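PDB 4RU0: putative branched-chain amino acid ABC transporter, periplasmic branched-chain amino acid-binding protein from Pseudomonas protegens Pf-5, which probably binds a small solute, perhaps a branched-chain amino acid, in the periplasm and hands it to an ABC transporter for import. Local coordinates for residues T163-I168 and E205-E210; G198-L203 and N211-V216; R342-K347 and R351-E356; N62-N65 and G70-G73. All blocks are in the same frame, centred on the assembly; numbering follows the deposited sequence.

From the N terminus, interaction 4 comes first, closing the tight turn between helix 47-67 and the approach to strand 76-82. Interaction 1 then joins helix 157-172 to the end of helix 197-207, a loop of 36 residues. Interaction 2, joining helix 197-207 to the strand that follows it, opens before interaction 1 closes, so the two cross; they share that helix and touch through V165, L200, L203 and F209. Interaction 3 follows in series, closing the short loop after helix 325-348. It touches interaction 4, Q345 lying against I71 and N72. Interactions 1 and 2 lie about 41 to 44 Å, centre to centre, from interactions 3 and 4, on the opposite side of the chain's centre.

Interaction 1: T163-I168 and E205-E210; sequences TLVNYI and EKYGFE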
loop_
_atom_site.group_PDB
_atom_site.type_symbol
_atom_site.label_atom_id
_atom_site.label_comp_id
_atom_site.label_asym_id
_atom_site.label_seq_id
_atom_site.Cartn_x
_atom_site.Cartn_y
_atom_site.Cartn_z
ATOM N N THR A 163 2.328 -13.455 -3.172
ATOM C CA THR A 163 3.301 -13.437 -2.074
ATOM C C THR A 163 2.792 -14.224 -0.867
ATOM O O THR A 163 3.565 -14.907 -0.193
ATOM C CB THR A 163 3.644 -12.005 -1.614
ATOM O OG1 THR A 163 2.506 -11.411 -0.983
ATOM C CG2 THR A 163 4.064 -11.153 -2.780
ATOM N N LEU A 164 1.493 -14.117 -0.593
ATOM C CA LEU A 164 0.871 -14.884 0.480
ATOM C C LEU A 164 1.108 -16.374 0.248
ATOM O O LEU A 164 1.563 -17.083 1.144
ATOM C CB LEU A 164 -0.633 -14.579 0.569
ATOM C CG LEU A 164 -1.513 -15.246 1.648
ATOM C CD1 LEU A 164 -2.126 -16.555 1.157
ATOM C CD2 LEU A 164 -0.733 -15.455 2.954
ATOM N N VAL A 165 0.820 -16.837 -0.963
ATOM C CA VAL A 165 1.004 -18.240 -1.318
ATOM C C VAL A 165 2.486 -18.632 -1.299
ATOM O O VAL A 165 2.851 -19.714 -0.839
ATOM C CB VAL A 165 0.389 -18.542 -2.704
ATOM C CG1 VAL A 165 0.901 -19.863 -3.252
ATOM C CG2 VAL A 165 -1.137 -18.543 -2.619
ATOM N N ASN A 166 3.343 -17.736 -1.770
ATOM C CA ASN A 166 4.770 -18.019 -1.809
ATOM C C ASN A 166 5.375 -18.140 -0.414
ATOM O O ASN A 166 6.319 -18.908 -0.203
ATOM C CB ASN A 166 5.506 -16.952 -2.611
ATOM C CG ASN A 166 5.208 -17.039 -4.085
ATOM O OD1 ASN A 166 4.613 -18.015 -4.541
ATOM N ND2 ASN A 166 5.617 -16.022 -4.846
ATOM N N TYR A 167 4.829 -17.388 0.536
ATOM C CA TYR A 167 5.280 -17.492 1.914
ATOM C C TYR A 167 4.804 -18.801 2.537
ATOM O O TYR A 167 5.563 -19.460 3.249
ATOM C CB TYR A 167 4.797 -16.304 2.741
ATOM C CG TYR A 167 5.175 -16.414 4.201
ATOM C CD1 TYR A 167 6.488 -16.213 4.616
ATOM C CD2 TYR A 167 4.223 -16.728 5.164
ATOM C CE1 TYR A 167 6.841 -16.318 5.947
ATOM C CE2 TYR A 167 4.565 -16.834 6.498
ATOM C CZ TYR A 167 5.876 -16.629 6.886
ATOM O OH TYR A 167 6.222 -16.732 8.215
ATOM N N ILE A 168 3.552 -19.168 2.267
ATOM C CA ILE A 168 3.013 -20.452 2.710
ATOM C C ILE A 168 3.923 -21.588 2.240
ATOM O O ILE A 168 4.299 -22.461 3.024
ATOM C CB ILE A 168 1.584 -20.714 2.168
ATOM C CG1 ILE A 168 0.612 -19.596 2.560
ATOM C CG2 ILE A 168 1.074 -22.061 2.650
ATOM C CD1 ILE A 168 0.323 -19.495 4.015
ATOM N N GLU A 205 -5.280 -23.717 -8.740
ATOM C CA GLU A 205 -5.260 -24.645 -9.868
ATOM C C GLU A 205 -3.843 -25.121 -10.165
ATOM O O GLU A 205 -3.623 -26.288 -10.473
ATOM C CB GLU A 205 -5.858 -23.997 -11.121
ATOM C CG GLU A 205 -7.359 -23.794 -11.063
ATOM C CD GLU A 205 -7.926 -23.309 -12.386
ATOM O OE1 GLU A 205 -8.928 -22.561 -12.365
ATOM O OE2 GLU A 205 -7.371 -23.683 -13.444
ATOM N N LYS A 206 -2.885 -24.205 -10.083
ATOM C CA LYS A 206 -1.498 -24.536 -10.365
ATOM C C LYS A 206 -0.871 -25.427 -9.297
ATOM O O LYS A 206 -0.242 -26.431 -9.616
ATOM C CB LYS A 206 -0.660 -23.267 -10.509
ATOM C CG LYS A 206 0.793 -23.566 -10.843
ATOM C CD LYS A 206 1.597 -22.309 -11.083
ATOM C CE LYS A 206 3.003 -22.655 -11.545
ATOM N NZ LYS A 206 2.981 -23.400 -12.835
ATOM N N TYR A 207 -1.039 -25.063 -8.031
ATOM C CA TYR A 207 -0.316 -25.746 -6.965
ATOM C C TYR A 207 -1.167 -26.768 -6.216
ATOM O O TYR A 207 -0.649 -27.555 -5.419
ATOM C CB TYR A 207 0.262 -24.716 -5.996
ATOM C CG TYR A 207 1.298 -23.832 -6.651
ATOM C CD1 TYR A 207 2.473 -24.373 -7.157
ATOM C CD2 TYR A 207 1.096 -22.463 -6.779
ATOM C CE1 TYR A 207 3.421 -23.576 -7.766
ATOM C CE2 TYR A 207 2.042 -21.656 -7.385
ATOM C CZ TYR A 207 3.203 -22.219 -7.876
ATOM O OH TYR A 207 4.146 -21.423 -8.481
ATOM N N GLY A 208 -2.469 -26.760 -6.476
ATOM C CA GLY A 208 -3.339 -27.813 -5.987
ATOM C C GLY A 208 -3.731 -27.769 -4.521
ATOM O O GLY A 208 -4.129 -28.791 -3.964
ATOM N N PHE A 209 -3.629 -26.607 -3.882
ATOM C CA PHE A 209 -4.141 -26.493 -2.519
ATOM C C PHE A 209 -5.645 -26.213 -2.570
ATOM O O PHE A 209 -6.150 -25.653 -3.531
ATOM C CB PHE A 209 -3.401 -25.408 -1.718
ATOM C CG PHE A 209 -3.543 -24.017 -2.275
ATOM C CD1 PHE A 209 -4.641 -23.228 -1.954
ATOM C CD2 PHE A 209 -2.557 -23.482 -3.089
ATOM C CE1 PHE A 209 -4.766 -21.948 -2.465
ATOM C CE2 PHE A 209 -2.677 -22.198 -3.601
ATOM C CZ PHE A 209 -3.782 -21.432 -3.290
ATOM N N GLU A 210 -6.361 -26.618 -1.535
ATOM C CA GLU A 210 -7.789 -26.362 -1.475
ATOM C C GLU A 210 -8.037 -24.876 -1.214
ATOM O O GLU A 210 -7.584 -24.320 -0.218
ATOM C CB GLU A 210 -8.447 -27.226 -0.400
ATOM C CG GLU A 210 -9.959 -27.270 -0.489
ATOM C CD GLU A 210 -10.573 -28.236 0.507
ATOM O OE1 GLU A 210 -9.951 -29.287 0.788
ATOM O OE2 GLU A 210 -11.682 -27.947 1.004
#
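V165 points its branched end from helix 157-172 at two aromatic rings, Y207 and F209, which stand one either side of a glycine. Its two methyls divide the work. V165 CG2 makes the closer approach, 4.0 Å from F209 CZ, and reaches that ring at a slant, at its far end. V165 CG1 lies a looser 4.4 Å from Y207 CD2, again at a slant. This fork depends on the rotation of the valine: CG1 stands trans to the backbone N (chi1 164°), which spreads the two methyls toward different rings. A beta-branched residue suits the place because both contacts start so close to the helix backbone. On the other segment, G208 is the first residue to leave the helix, with a positive phi of 77° that glycine adopts easily; the chain turns there, yet both flanking side chains still point at V165. K206 CG lies 3.9 Å above the centre of the Y207 ring. The contact is purely apolar. Around it, Y207 stacks with F175 and touches L178, F209 packs on I183 of strand 182-188, and V165 also meets L203, so helices 157-172 and 197-207 are packed together beside the sheet.

Interaction 2: G198-L203 and N211-V216; sequences GPLKLL and NIQIPV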
loop_
_atom_site.group_PDB
_atom_site.type_symbol
_atom_site.label_atom_id
_atom_site.label_comp_id
_atom_site.label_asym_id
_atom_site.label_seq_id
_atom_site.Cartn_x
_atom_site.Cartn_y
_atom_site.Cartn_z
ATOM N N GLY A 198 -9.935 -14.003 -7.990
ATOM C CA GLY A 198 -9.263 -14.407 -9.213
ATOM C C GLY A 198 -7.904 -15.059 -9.018
ATOM O O GLY A 198 -7.719 -16.231 -9.371
ATOM N N PRO A 199 -6.943 -14.314 -8.448
ATOM C CA PRO A 199 -5.581 -14.852 -8.334
ATOM C C PRO A 199 -5.490 -16.102 -7.457
ATOM O O PRO A 199 -4.719 -17.011 -7.778
ATOM C CB PRO A 199 -4.790 -13.686 -7.720
ATOM C CG PRO A 199 -5.804 -12.808 -7.094
ATOM C CD PRO A 199 -7.047 -12.942 -7.923
ATOM N N LEU A 200 -6.265 -16.165 -6.381
ATOM C CA LEU A 200 -6.215 -17.336 -5.504
ATOM C C LEU A 200 -6.740 -18.576 -6.213
ATOM O O LEU A 200 -6.247 -19.677 -5.986
ATOM C CB LEU A 200 -6.994 -17.086 -4.211
ATOM C CG LEU A 200 -6.189 -16.221 -3.229
ATOM C CD1 LEU A 200 -6.980 -15.893 -1.974
ATOM C CD2 LEU A 200 -4.877 -16.901 -2.875
ATOM N N LYS A 201 -7.725 -18.396 -7.086
ATOM C CA LYS A 201 -8.256 -19.511 -7.857
ATOM C C LYS A 201 -7.203 -20.036 -8.836
ATOM O O LYS A 201 -7.018 -21.250 -8.977
ATOM C CB LYS A 201 -9.517 -19.093 -8.610
ATOM C CG LYS A 201 -10.117 -20.204 -9.450
ATOM C CD LYS A 201 -11.347 -19.720 -10.205
ATOM C CE LYS A 201 -10.962 -18.817 -11.356
ATOM N NZ LYS A 201 -12.153 -18.356 -12.118
ATOM N N LEU A 202 -6.519 -19.114 -9.509
ATOM C CA LEU A 202 -5.434 -19.467 -10.416
ATOM C C LEU A 202 -4.308 -20.214 -9.689
ATOM O O LEU A 202 -3.881 -21.282 -10.128
ATOM C CB LEU A 202 -4.885 -18.210 -11.096
ATOM C CG LEU A 202 -3.627 -18.361 -11.963
ATOM C CD1 LEU A 202 -3.864 -19.373 -13.072
ATOM C CD2 LEU A 202 -3.217 -17.015 -12.539
ATOM N N LEU A 203 -3.840 -19.652 -8.577
ATOM C CA LEU A 203 -2.771 -20.262 -7.792
ATOM C C LEU A 203 -3.186 -21.623 -7.236
ATOM O O LEU A 203 -2.357 -22.524 -7.100
ATOM C CB LEU A 203 -2.347 -19.328 -6.653
ATOM C CG LEU A 203 -1.745 -17.995 -7.126
ATOM C CD1 LEU A 203 -1.824 -16.911 -6.046
ATOM C CD2 LEU A 203 -0.310 -18.181 -7.595
ATOM N N ASN A 211 -8.749 -24.237 -2.131
ATOM C CA ASN A 211 -9.032 -22.805 -2.058
ATOM C C ASN A 211 -10.391 -22.528 -1.414
ATOM O O ASN A 211 -11.423 -22.588 -2.071
ATOM C CB ASN A 211 -8.974 -22.201 -3.464
ATOM C CG ASN A 211 -9.348 -20.733 -3.495
ATOM O OD1 ASN A 211 -9.214 -20.014 -2.499
ATOM N ND2 ASN A 211 -9.812 -20.276 -4.651
ATOM N N ILE A 212 -10.383 -22.237 -0.120
ATOM C CA ILE A 212 -11.616 -21.995 0.617
ATOM C C ILE A 212 -11.870 -20.493 0.740
ATOM O O ILE A 212 -11.063 -19.765 1.313
ATOM C CB ILE A 212 -11.564 -22.634 2.026
ATOM C CG1 ILE A 212 -11.307 -24.141 1.922
ATOM C CG2 ILE A 212 -12.850 -22.361 2.800
ATOM C CD1 ILE A 212 -11.125 -24.818 3.263
ATOM N N GLN A 213 -12.995 -20.039 0.198
ATOM C CA GLN A 213 -13.347 -18.620 0.200
ATOM C C GLN A 213 -14.541 -18.334 1.113
ATOM O O GLN A 213 -15.645 -18.821 0.877
ATOM C CB GLN A 213 -13.648 -18.150 -1.228
ATOM C CG GLN A 213 -12.428 -18.126 -2.151
ATOM C CD GLN A 213 -11.374 -17.112 -1.716
ATOM O OE1 GLN A 213 -11.656 -16.183 -0.960
ATOM N NE2 GLN A 213 -10.150 -17.292 -2.197
ATOM N N ILE A 214 -14.321 -17.542 2.156
ATOM C CA ILE A 214 -15.365 -17.309 3.158
ATOM C C ILE A 214 -15.651 -15.819 3.359
ATOM O O ILE A 214 -14.840 -15.097 3.941
ATOM C CB ILE A 214 -14.980 -17.928 4.514
ATOM C CG1 ILE A 214 -14.658 -19.419 4.357
ATOM C CG2 ILE A 214 -16.089 -17.731 5.511
ATOM C CD1 ILE A 214 -14.017 -20.036 5.592
ATOM N N PRO A 215 -16.806 -15.352 2.865
ATOM C CA PRO A 215 -17.186 -13.936 2.978
ATOM C C PRO A 215 -17.659 -13.538 4.373
ATOM O O PRO A 215 -18.226 -14.358 5.097
ATOM C CB PRO A 215 -18.329 -13.799 1.969
ATOM C CG PRO A 215 -18.912 -15.163 1.877
ATOM C CD PRO A 215 -17.758 -16.121 2.044
ATOM N N VAL A 216 -17.406 -12.286 4.745
ATOM C CA VAL A 216 -17.942 -11.720 5.976
ATOM C C VAL A 216 -18.717 -10.455 5.654
ATOM O O VAL A 216 -18.143 -9.470 5.178
ATOM C CB VAL A 216 -16.845 -11.381 6.995
ATOM C CG1 VAL A 216 -17.439 -10.596 8.155
ATOM C CG2 VAL A 216 -16.189 -12.642 7.505
#
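L200 lies across the end of Q213, the leucine's CB and CD1 both meeting the amide nitrogen: L200 CD1 is 3.5 Å from Q213 NE2. The glutamine gets there by folding, since its chain is bent at chi2 (-65°), which turns the amide nitrogen toward the leucine and toward N211 OD1. Next to it N211 points at the helix. N211 ND2 sits 3.6 Å from K201 CA, so the amide lies against the helix backbone, while N211 OD1 is 4.1 Å from L200 CB. K201 adds little beyond its CB, and its long chain leads away, as suits a lysine at an exposed margin.

N211 and Q213 are two residues apart on the strand and therefore show the same side to the helix, which allows their side chains to bond to each other. Q213 NE2 donates to N211 OD1 over 2.9 Å, meeting a lone pair of OD1 in the carbonyl plane, though the bond is bent at the hydrogen (133°). With an alanine replacing N211, Q213 NE2 would probably lose its acceptor and its amide be freer to turn, and the backbone of K201 would be less covered. Helix 197-207 runs nearly antiparallel to edge strand 210-216 (159° between the short axes, 9.2 Å apart), as the helix of the beta-alpha-beta crossover from strand 182-188. No hydrogen bond spans the two segments: the side-chain amides of N211 and Q213 bond to one another, and their nitrogens meet L200 and K201 by van der Waals contact, which fits the partly open edge of the sheet.

Interaction 3: R342-K347 and R351-E356; sequences RTAQGK and RPLNGE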
loop_
_atom_site.group_PDB
_atom_site.type_symbol
_atom_site.label_atom_id
_atom_site.label_comp_id
_atom_site.label_asym_id
_atom_site.label_seq_id
_atom_site.Cartn_x
_atom_site.Cartn_y
_atom_site.Cartn_z
ATOM N N ARG A 342 12.515 13.087 -8.760
ATOM C CA ARG A 342 13.955 13.039 -8.976
ATOM C C ARG A 342 14.293 12.363 -10.299
ATOM O O ARG A 342 15.128 12.851 -11.057
ATOM C CB ARG A 342 14.639 12.310 -7.816
ATOM C CG ARG A 342 16.128 12.067 -8.010
ATOM C CD ARG A 342 16.783 11.529 -6.743
ATOM N NE ARG A 342 16.787 12.513 -5.664
ATOM C CZ ARG A 342 16.074 12.406 -4.547
ATOM N NH1 ARG A 342 15.296 11.354 -4.357
ATOM N NH2 ARG A 342 16.138 13.348 -3.619
ATOM N N THR A 343 13.629 11.248 -10.578
ATOM C CA THR A 343 13.860 10.501 -11.810
ATOM C C THR A 343 13.564 11.348 -13.044
ATOM O O THR A 343 14.298 11.300 -14.031
ATOM C CB THR A 343 12.995 9.220 -11.859
ATOM O OG1 THR A 343 13.174 8.470 -10.653
ATOM C CG2 THR A 343 13.370 8.352 -13.053
ATOM N N ALA A 344 12.488 12.127 -12.978
ATOM C CA ALA A 344 12.048 12.909 -14.125
ATOM C C ALA A 344 12.951 14.121 -14.352
ATOM O O ALA A 344 13.205 14.500 -15.491
ATOM C CB ALA A 344 10.596 13.348 -13.949
ATOM N N GLN A 345 13.439 14.712 -13.265
ATOM C CA GLN A 345 14.409 15.803 -13.343
ATOM C C GLN A 345 15.643 15.403 -14.147
ATOM O O GLN A 345 16.330 16.254 -14.704
ATOM C CB GLN A 345 14.838 16.257 -11.947
ATOM C CG GLN A 345 13.807 17.082 -11.205
ATOM C CD GLN A 345 14.330 17.579 -9.876
ATOM O OE1 GLN A 345 15.514 17.444 -9.581
ATOM N NE2 GLN A 345 13.453 18.159 -9.066
ATOM N N GLY A 346 15.914 14.102 -14.208
ATOM C CA GLY A 346 17.011 13.583 -15.000
ATOM C C GLY A 346 16.803 13.801 -16.487
ATOM O O GLY A 346 17.738 13.679 -17.278
ATOM N N LYS A 347 15.573 14.127 -16.873
ATOM C CA LYS A 347 15.273 14.394 -18.274
ATOM C C LYS A 347 14.649 15.781 -18.462
ATOM O O LYS A 347 14.501 16.260 -19.585
ATOM C CB LYS A 347 14.349 13.306 -18.843
ATOM C CG LYS A 347 14.107 13.436 -20.343
ATOM C CD LYS A 347 13.490 12.205 -20.970
ATOM C CE LYS A 347 13.289 12.429 -22.465
ATOM N NZ LYS A 347 12.956 11.179 -23.199
ATOM N N ARG A 351 13.975 21.552 -11.846
ATOM C CA ARG A 351 12.864 22.496 -11.858
ATOM C C ARG A 351 11.550 21.803 -11.512
ATOM O O ARG A 351 11.439 20.583 -11.648
ATOM C CB ARG A 351 12.743 23.164 -13.228
ATOM C CG ARG A 351 12.350 22.210 -14.330
ATOM C CD ARG A 351 11.798 22.954 -15.525
ATOM N NE ARG A 351 10.917 22.107 -16.325
ATOM C CZ ARG A 351 11.286 21.486 -17.440
ATOM N NH1 ARG A 351 12.526 21.618 -17.894
ATOM N NH2 ARG A 351 10.413 20.735 -18.102
ATOM N N PRO A 352 10.554 22.581 -11.051
ATOM C CA PRO A 352 9.188 22.082 -10.869
ATOM C C PRO A 352 8.681 21.329 -12.098
ATOM O O PRO A 352 8.964 21.729 -13.233
ATOM C CB PRO A 352 8.391 23.359 -10.629
ATOM C CG PRO A 352 9.357 24.233 -9.898
ATOM C CD PRO A 352 10.708 23.947 -10.514
ATOM N N LEU A 353 7.946 20.244 -11.863
ATOM C CA LEU A 353 7.581 19.324 -12.932
ATOM C C LEU A 353 6.088 19.255 -13.217
ATOM O O LEU A 353 5.256 19.600 -12.376
ATOM C CB LEU A 353 8.082 17.922 -12.602
ATOM C CG LEU A 353 9.594 17.721 -12.615
ATOM C CD1 LEU A 353 9.942 16.331 -12.101
ATOM C CD2 LEU A 353 10.132 17.931 -14.020
ATOM N N ASN A 354 5.775 18.788 -14.422
ATOM C CA ASN A 354 4.411 18.549 -14.869
ATOM C C ASN A 354 3.881 17.201 -14.416
ATOM O O ASN A 354 4.657 16.296 -14.120
ATOM C CB ASN A 354 4.335 18.617 -16.391
ATOM C CG ASN A 354 3.669 19.863 -16.876
ATOM O OD1 ASN A 354 3.232 20.689 -16.079
ATOM N ND2 ASN A 354 3.589 20.023 -18.192
ATOM N N GLY A 355 2.557 17.063 -14.393
ATOM C CA GLY A 355 1.941 15.774 -14.153
ATOM C C GLY A 355 2.283 14.832 -15.289
ATOM O O GLY A 355 2.470 13.628 -15.092
ATOM N N GLU A 356 2.370 15.394 -16.488
ATOM C CA GLU A 356 2.755 14.645 -17.679
ATOM C C GLU A 356 4.205 14.184 -17.572
ATOM O O GLU A 356 4.573 13.107 -18.050
ATOM C CB GLU A 356 2.555 15.507 -18.920
ATOM C CG GLU A 356 2.723 14.791 -20.241
ATOM C CD GLU A 356 2.218 15.631 -21.403
ATOM O OE1 GLU A 356 1.475 16.606 -21.154
ATOM O OE2 GLU A 356 2.561 15.320 -22.563
#
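Two torsions carry L353 to the helix: its CG stands opposite the carbonyl carbon (chi1 -68°), and CD1 is extended from CA (chi2 173°), so this one methyl leads and touches A344 and Q345. L353 CD1 comes to 3.6 Å from A344 CB, the tightest meeting between the segments, and lies 4.0 Å from both Q345 N and Q345 CG. Alanine suits its position because a single methyl lets the leucine tip come right down onto the helix surface. The Q345 side chain crosses L353 at about a right angle; its chain, extended beyond CG, gives the leucine an aliphatic flank and carries the amide onward. There Q345 NE2 is 4.1 Å from R351 O; its bond, a weak one, goes to I71 O.

The extended segment is held on its other sides too. L353 N donates to Q34 OE1, and L353 also packs on I341 and F348 of helix 325-348, so its isobutyl group is buried in apolar company. R351, at the exposed margin, makes a long, weak ion pair with E357. That glutamate accepts a hydrogen bond from N354 N at the start of the next helix, the E357-to-N354 half of a capping box; the reciprocal bond from the N354 side chain is not made. The whole is a helix-loop-helix connection: a short linker leaves helix 325-348, lays one leucine back on its last turns, and enters helix 355-363.

Interaction 4: N62-N65 and G70-G73; sequences NYIN and GING
G70, I64 and N65 carry this contact, and the glycine has the largest area buried by the other segment. Its backbone N donates to I64 O, G70 N standing 2.7 Å from that oxygen, with an N-H...O angle of 143° and the donor tilted out of the carbonyl plane. The chain has thus curled back past the end of helix 47-67, and G70 N also stands 3.3 Å from N65 O. Glycine fits for two reasons: its phi is positive (83°), a region easy for a residue without a CB, and any CB added here would lie close to N65 OD1.

I64 turns its branch onto the peptide that follows, between G70 and I71. I64 CG2, trans to the backbone N, rests 3.6 Å from G70 C and 3.9 Å from I71 CG1, so a single methyl packs on the glycine backbone and on the next side chain together. A beta-branched isoleucine holds that methyl close to its own backbone, within reach of the turn. This is the glycine-rich turn that takes the chain from the first long helix into strand 76-82, probably as in relatives of the leucine-binding family.

N65 points its CB away from the turn, yet the end of the side chain bends back, bringing N65 OD1 to 3.6 Å from G70 CA. Its ND2 donates to L76 O, so the asparagine bridges the glycine and the start of the strand. I71, which takes a smaller part, continues the apolar surface toward helix 325-348, where it touches V338, I341 and R342.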
loop_
_atom_site.group_PDB
_atom_site.type_symbol
_atom_site.label_atom_id
_atom_site.label_comp_id
_atom_site.label_asym_id
_atom_site.label_seq_id
_atom_site.Cartn_x
_atom_site.Cartn_y
_atom_site.Cartn_z
ATOM N N ASN A 62 9.985 17.451 4.925
ATOM C CA ASN A 62 10.755 18.425 5.681
ATOM C C ASN A 62 12.244 18.112 5.598
ATOM O O ASN A 62 13.066 18.990 5.322
ATOM C CB ASN A 62 10.296 18.442 7.142
ATOM C CG ASN A 62 10.101 19.846 7.674
ATOM O OD1 ASN A 62 10.810 20.776 7.283
ATOM N ND2 ASN A 62 9.130 20.009 8.564
ATOM N N TYR A 63 12.567 16.841 5.824
ATOM C CA TYR A 63 13.932 16.336 5.760
ATOM C C TYR A 63 14.594 16.623 4.416
ATOM O O TYR A 63 15.719 17.112 4.366
ATOM C CB TYR A 63 13.946 14.826 6.045
ATOM C CG TYR A 63 15.256 14.144 5.723
ATOM C CD1 TYR A 63 16.299 14.130 6.639
ATOM C CD2 TYR A 63 15.449 13.511 4.500
ATOM C CE1 TYR A 63 17.500 13.510 6.345
ATOM C CE2 TYR A 63 16.645 12.892 4.198
ATOM C CZ TYR A 63 17.666 12.893 5.121
ATOM O OH TYR A 63 18.856 12.274 4.817
ATOM N N ILE A 64 13.892 16.317 3.330
ATOM C CA ILE A 64 14.425 16.512 1.982
ATOM C C ILE A 64 14.797 17.975 1.726
ATOM O O ILE A 64 15.823 18.264 1.108
ATOM C CB ILE A 64 13.417 16.039 0.912
ATOM C CG1 ILE A 64 13.287 14.516 0.948
ATOM C CG2 ILE A 64 13.838 16.489 -0.480
ATOM C CD1 ILE A 64 14.545 13.785 0.530
ATOM N N ASN A 65 13.970 18.892 2.218
ATOM C CA ASN A 65 14.206 20.320 2.030
ATOM C C ASN A 65 15.406 20.824 2.824
ATOM O O ASN A 65 16.287 21.487 2.283
ATOM C CB ASN A 65 12.965 21.124 2.423
ATOM C CG ASN A 65 11.974 21.267 1.286
ATOM O OD1 ASN A 65 12.321 21.102 0.115
ATOM N ND2 ASN A 65 10.732 21.585 1.626
ATOM N N GLY A 70 16.299 20.220 -0.742
ATOM C CA GLY A 70 15.228 19.878 -1.661
ATOM C C GLY A 70 15.670 18.797 -2.625
ATOM O O GLY A 70 16.681 18.132 -2.402
ATOM N N ILE A 71 14.909 18.620 -3.699
ATOM C CA ILE A 71 15.231 17.606 -4.696
ATOM C C ILE A 71 16.107 18.203 -5.786
ATOM O O ILE A 71 15.629 18.973 -6.621
ATOM C CB ILE A 71 13.963 17.001 -5.335
ATOM C CG1 ILE A 71 13.077 16.355 -4.266
ATOM C CG2 ILE A 71 14.334 15.983 -6.400
ATOM C CD1 ILE A 71 11.762 15.839 -4.797
ATOM N N ASN A 72 17.388 17.840 -5.768
ATOM C CA ASN A 72 18.374 18.371 -6.708
ATOM C C ASN A 72 18.335 19.893 -6.801
ATOM O O ASN A 72 18.466 20.458 -7.882
ATOM C CB ASN A 72 18.171 17.771 -8.099
ATOM C CG ASN A 72 19.114 16.621 -8.386
ATOM O OD1 ASN A 72 19.811 16.134 -7.495
ATOM N ND2 ASN A 72 19.141 16.182 -9.639
ATOM N N GLY A 73 18.138 20.547 -5.662
ATOM C CA GLY A 73 18.106 21.995 -5.609
ATOM C C GLY A 73 16.707 22.580 -5.574
ATOM O O GLY A 73 16.514 23.712 -5.132
#